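PDB 3IWA: FAD-dependent pyridine nucleotide-disulphide oxidoreductase from Desulfovibrio vulgaris, which probably catalyses NAD(P)H-dependent redox reactions through a bound flavin, as members of the pyridine nucleotide-disulphide oxidoreductase family do. Local coordinates for residues H90-A95 against D115-A120. Sequence-based numbering, arbitrary orientation. Where two conformers were deposited one is given.
Sequences HAIDRA and DKLVLA
Ile92 reaches across from the end of strand 87-93 and sets its CD1 methyl against two leucines of strand 116-119. The closer meeting is with Leu117, where Ile92 CD1 comes to 3.4 Å from Leu117 CD2, tighter than an ordinary methyl-methyl contact. Leu117 CD2 also faces the rest of the isoleucine, the CG1 methylene of Ile92 at 4.0 Å and its second branch, the CG2 methyl, at 4.1 Å. Leu119, two residues on and on the same face of its strand, adds a looser touch, its CD2 lying 3.9 Å from Ile92 CD1. Both pairs run tip to tip, so the backbones stay well apart: the CA atoms of Ile92 and Leu117, the nearest across the two segments, are 9.6 Å from each other. Strand 116-119 belongs to the parallel sheet of the Rossmann-like FAD-binding domain expected in this family, between strands 5-9 and 289-291, while strand 87-93 is an outer strand of the three-stranded antiparallel sheet 87-93, 98-103 and 109-113. The contact is thus sheet-on-sheet packing through side chains alone, and all three residues are buried. In Ile92 the CG1 branch stands anti to the carbonyl carbon (chi1 -66°), and an extended chi2 of 173° carries CD1 on to the leucines. Leu117 swings its CG anti to the backbone N instead (chi1 -174°), bringing CD2 up to the isoleucine. Around them the apolar layer continues: Val99 of the antiparallel sheet and Val7 of the parallel one both touch Leu117, Ile9 lies against both leucines, and Tyr114 packs on Ile92. Leu268, from a loop, touches Leu119 and also meets Arg94, whose NE forms a salt bridge with Asp286.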
ATOM      1  N   HIS A  90     -24.170  -7.506 -35.384  1.00 54.20           N
ATOM      2  CA  HIS A  90     -24.846  -6.454 -36.149  1.00 53.95           C
ATOM      3  C   HIS A  90     -25.950  -5.860 -35.309  1.00 52.73           C
ATOM      4  O   HIS A  90     -26.160  -4.655 -35.342  1.00 52.52           O
ATOM      5  CB  HIS A  90     -25.386  -7.006 -37.481  1.00 54.46           C
ATOM      6  CG  HIS A  90     -26.424  -6.142 -38.132  1.00 57.04           C
ATOM      7  ND1 HIS A  90     -27.768  -6.457 -38.110  1.00 58.92           N
ATOM      8  CD2 HIS A  90     -26.318  -4.984 -38.832  1.00 59.15           C
ATOM      9  CE1 HIS A  90     -28.447  -5.521 -38.745  1.00 59.32           C
ATOM     10  NE2 HIS A  90     -27.593  -4.617 -39.196  1.00 59.59           N
ATOM     11  N   ALA A  91     -26.632  -6.699 -34.544  1.00 51.55           N
ATOM     12  CA  ALA A  91     -27.746  -6.248 -33.732  1.00 51.73           C
ATOM     13  C   ALA A  91     -27.991  -7.210 -32.600  1.00 51.65           C
ATOM     14  O   ALA A  91     -27.691  -8.388 -32.718  1.00 52.52           O
ATOM     15  CB  ALA A  91     -29.031  -6.126 -34.576  1.00 51.49           C
ATOM     16  N   ILE A  92     -28.555  -6.691 -31.518  1.00 51.61           N
ATOM     17  CA  ILE A  92     -28.968  -7.498 -30.394  1.00 51.62           C
ATOM     18  C   ILE A  92     -30.476  -7.425 -30.265  1.00 52.11           C
ATOM     19  O   ILE A  92     -31.033  -6.345 -30.220  1.00 51.99           O
ATOM     20  CB  ILE A  92     -28.319  -7.013 -29.087  1.00 51.38           C
ATOM     21  CG1 ILE A  92     -26.809  -7.244 -29.148  1.00 50.94           C
ATOM     22  CG2 ILE A  92     -28.916  -7.755 -27.866  1.00 50.12           C
ATOM     23  CD1 ILE A  92     -26.074  -6.663 -28.013  1.00 49.06           C
ATOM     24  N   ASP A  93     -31.136  -8.575 -30.194  1.00 52.86           N
ATOM     25  CA  ASP A  93     -32.561  -8.595 -29.892  1.00 53.67           C
ATOM     26  C   ASP A  93     -32.694  -9.151 -28.503  1.00 53.54           C
ATOM     27  O   ASP A  93     -32.560 -10.348 -28.286  1.00 53.77           O
ATOM     28  CB  ASP A  93     -33.347  -9.432 -30.910  1.00 54.15           C
ATOM     29  CG  ASP A  93     -34.869  -9.329 -30.723  1.00 55.54           C
ATOM     30  OD1 ASP A  93     -35.331  -8.804 -29.686  1.00 56.47           O
ATOM     31  OD2 ASP A  93     -35.606  -9.803 -31.620  1.00 58.68           O
ATOM     32  N   ARG A  94     -32.973  -8.249 -27.577  1.00 53.89           N
ATOM     33  CA  ARG A  94     -33.035  -8.571 -26.158  0.50 53.82           C
ATOM     34  C   ARG A  94     -34.226  -9.445 -25.779  1.00 54.19           C
ATOM     35  O   ARG A  94     -34.072 -10.412 -25.019  1.00 54.37           O
ATOM     36  CB  ARG A  94     -33.062  -7.284 -25.352  0.50 53.51           C
ATOM     37  CG  ARG A  94     -31.738  -6.590 -25.372  0.50 52.65           C
ATOM     38  CD  ARG A  94     -31.919  -5.161 -25.037  0.50 51.19           C
ATOM     39  NE  ARG A  94     -32.577  -5.016 -23.756  0.50 50.11           N
ATOM     40  CZ  ARG A  94     -33.147  -3.896 -23.351  0.50 49.79           C
ATOM     41  NH1 ARG A  94     -33.138  -2.833 -24.141  0.50 50.02           N
ATOM     42  NH2 ARG A  94     -33.722  -3.835 -22.164  0.50 50.33           N
ATOM     43  N   ALA A  95     -35.410  -9.114 -26.297  1.00 54.62           N
ATOM     44  CA  ALA A  95     -36.624  -9.910 -26.007  1.00 54.96           C
ATOM     45  C   ALA A  95     -36.454 -11.363 -26.479  1.00 55.12           C
ATOM     46  O   ALA A  95     -36.765 -12.316 -25.741  1.00 55.62           O
ATOM     47  CB  ALA A  95     -37.861  -9.271 -26.646  1.00 54.84           C
ATOM     48  N   ASP A 115     -28.363 -17.303 -23.576  1.00 47.49           N
ATOM     49  CA  ASP A 115     -28.959 -17.180 -22.245  1.00 47.51           C
ATOM     50  C   ASP A 115     -28.418 -15.939 -21.536  1.00 46.31           C
ATOM     51  O   ASP A 115     -29.145 -15.287 -20.804  1.00 46.36           O
ATOM     52  CB  ASP A 115     -28.625 -18.414 -21.413  1.00 48.26           C
ATOM     53  CG  ASP A 115     -29.195 -19.691 -22.025  1.00 49.84           C
ATOM     54  OD1 ASP A 115     -30.373 -19.938 -21.726  1.00 52.91           O
ATOM     55  OD2 ASP A 115     -28.473 -20.423 -22.780  1.00 45.88           O
ATOM     56  N   LYS A 116     -27.127 -15.647 -21.735  1.00 44.51           N
ATOM     57  CA  LYS A 116     -26.509 -14.472 -21.169  1.00 43.30           C
ATOM     58  C   LYS A 116     -25.556 -13.914 -22.196  1.00 41.56           C
ATOM     59  O   LYS A 116     -24.933 -14.661 -22.910  1.00 40.79           O
ATOM     60  CB  LYS A 116     -25.730 -14.806 -19.887  1.00 43.39           C
ATOM     61  CG  LYS A 116     -26.527 -15.417 -18.743  1.00 42.66           C
ATOM     62  CD  LYS A 116     -27.528 -14.482 -18.140  1.00 43.84           C
ATOM     63  CE  LYS A 116     -28.477 -15.248 -17.209  1.00 45.36           C
ATOM     64  NZ  LYS A 116     -29.518 -14.347 -16.594  1.00 47.14           N
ATOM     65  N   LEU A 117     -25.457 -12.598 -22.248  1.00 40.03           N
ATOM     66  CA  LEU A 117     -24.532 -11.902 -23.151  1.00 39.55           C
ATOM     67  C   LEU A 117     -23.521 -11.044 -22.370  1.00 38.34           C
ATOM     68  O   LEU A 117     -23.854 -10.406 -21.368  1.00 36.83           O
ATOM     69  CB  LEU A 117     -25.332 -10.997 -24.085  1.00 39.08           C
ATOM     70  CG  LEU A 117     -24.650 -10.251 -25.240  1.00 39.35           C
ATOM     71  CD1 LEU A 117     -23.930 -11.185 -26.249  1.00 40.09           C
ATOM     72  CD2 LEU A 117     -25.694  -9.388 -25.951  1.00 36.96           C
ATOM     73  N   VAL A 118     -22.286 -11.021 -22.838  1.00 37.59           N
ATOM     74  CA  VAL A 118     -21.308 -10.100 -22.291  1.00 37.59           C
ATOM     75  C   VAL A 118     -20.829  -9.132 -23.378  1.00 37.35           C
ATOM     76  O   VAL A 118     -20.309  -9.570 -24.386  1.00 37.28           O
ATOM     77  CB  VAL A 118     -20.067 -10.829 -21.708  1.00 37.71           C
ATOM     78  CG1 VAL A 118     -18.934  -9.788 -21.315  1.00 35.55           C
ATOM     79  CG2 VAL A 118     -20.455 -11.714 -20.553  1.00 36.94           C
ATOM     80  N   LEU A 119     -20.975  -7.833 -23.116  1.00 36.53           N
ATOM     81  CA  LEU A 119     -20.482  -6.785 -23.971  1.00 35.95           C
ATOM     82  C   LEU A 119     -19.111  -6.267 -23.521  1.00 36.18           C
ATOM     83  O   LEU A 119     -18.977  -5.615 -22.519  1.00 35.48           O
ATOM     84  CB  LEU A 119     -21.514  -5.664 -24.050  1.00 35.91           C
ATOM     85  CG  LEU A 119     -22.931  -6.090 -24.509  1.00 35.25           C
ATOM     86  CD1 LEU A 119     -23.872  -4.923 -24.557  1.00 32.91           C
ATOM     87  CD2 LEU A 119     -22.868  -6.759 -25.877  1.00 36.31           C
ATOM     88  N   ALA A 120     -18.079  -6.614 -24.275  1.00 36.50           N
ATOM     89  CA  ALA A 120     -16.739  -6.133 -24.032  1.00 36.69           C
ATOM     90  C   ALA A 120     -16.324  -5.326 -25.241  1.00 36.96           C
ATOM     91  O   ALA A 120     -15.436  -5.715 -25.966  1.00 36.10           O
ATOM     92  CB  ALA A 120     -15.802  -7.303 -23.830  1.00 37.24           C
TER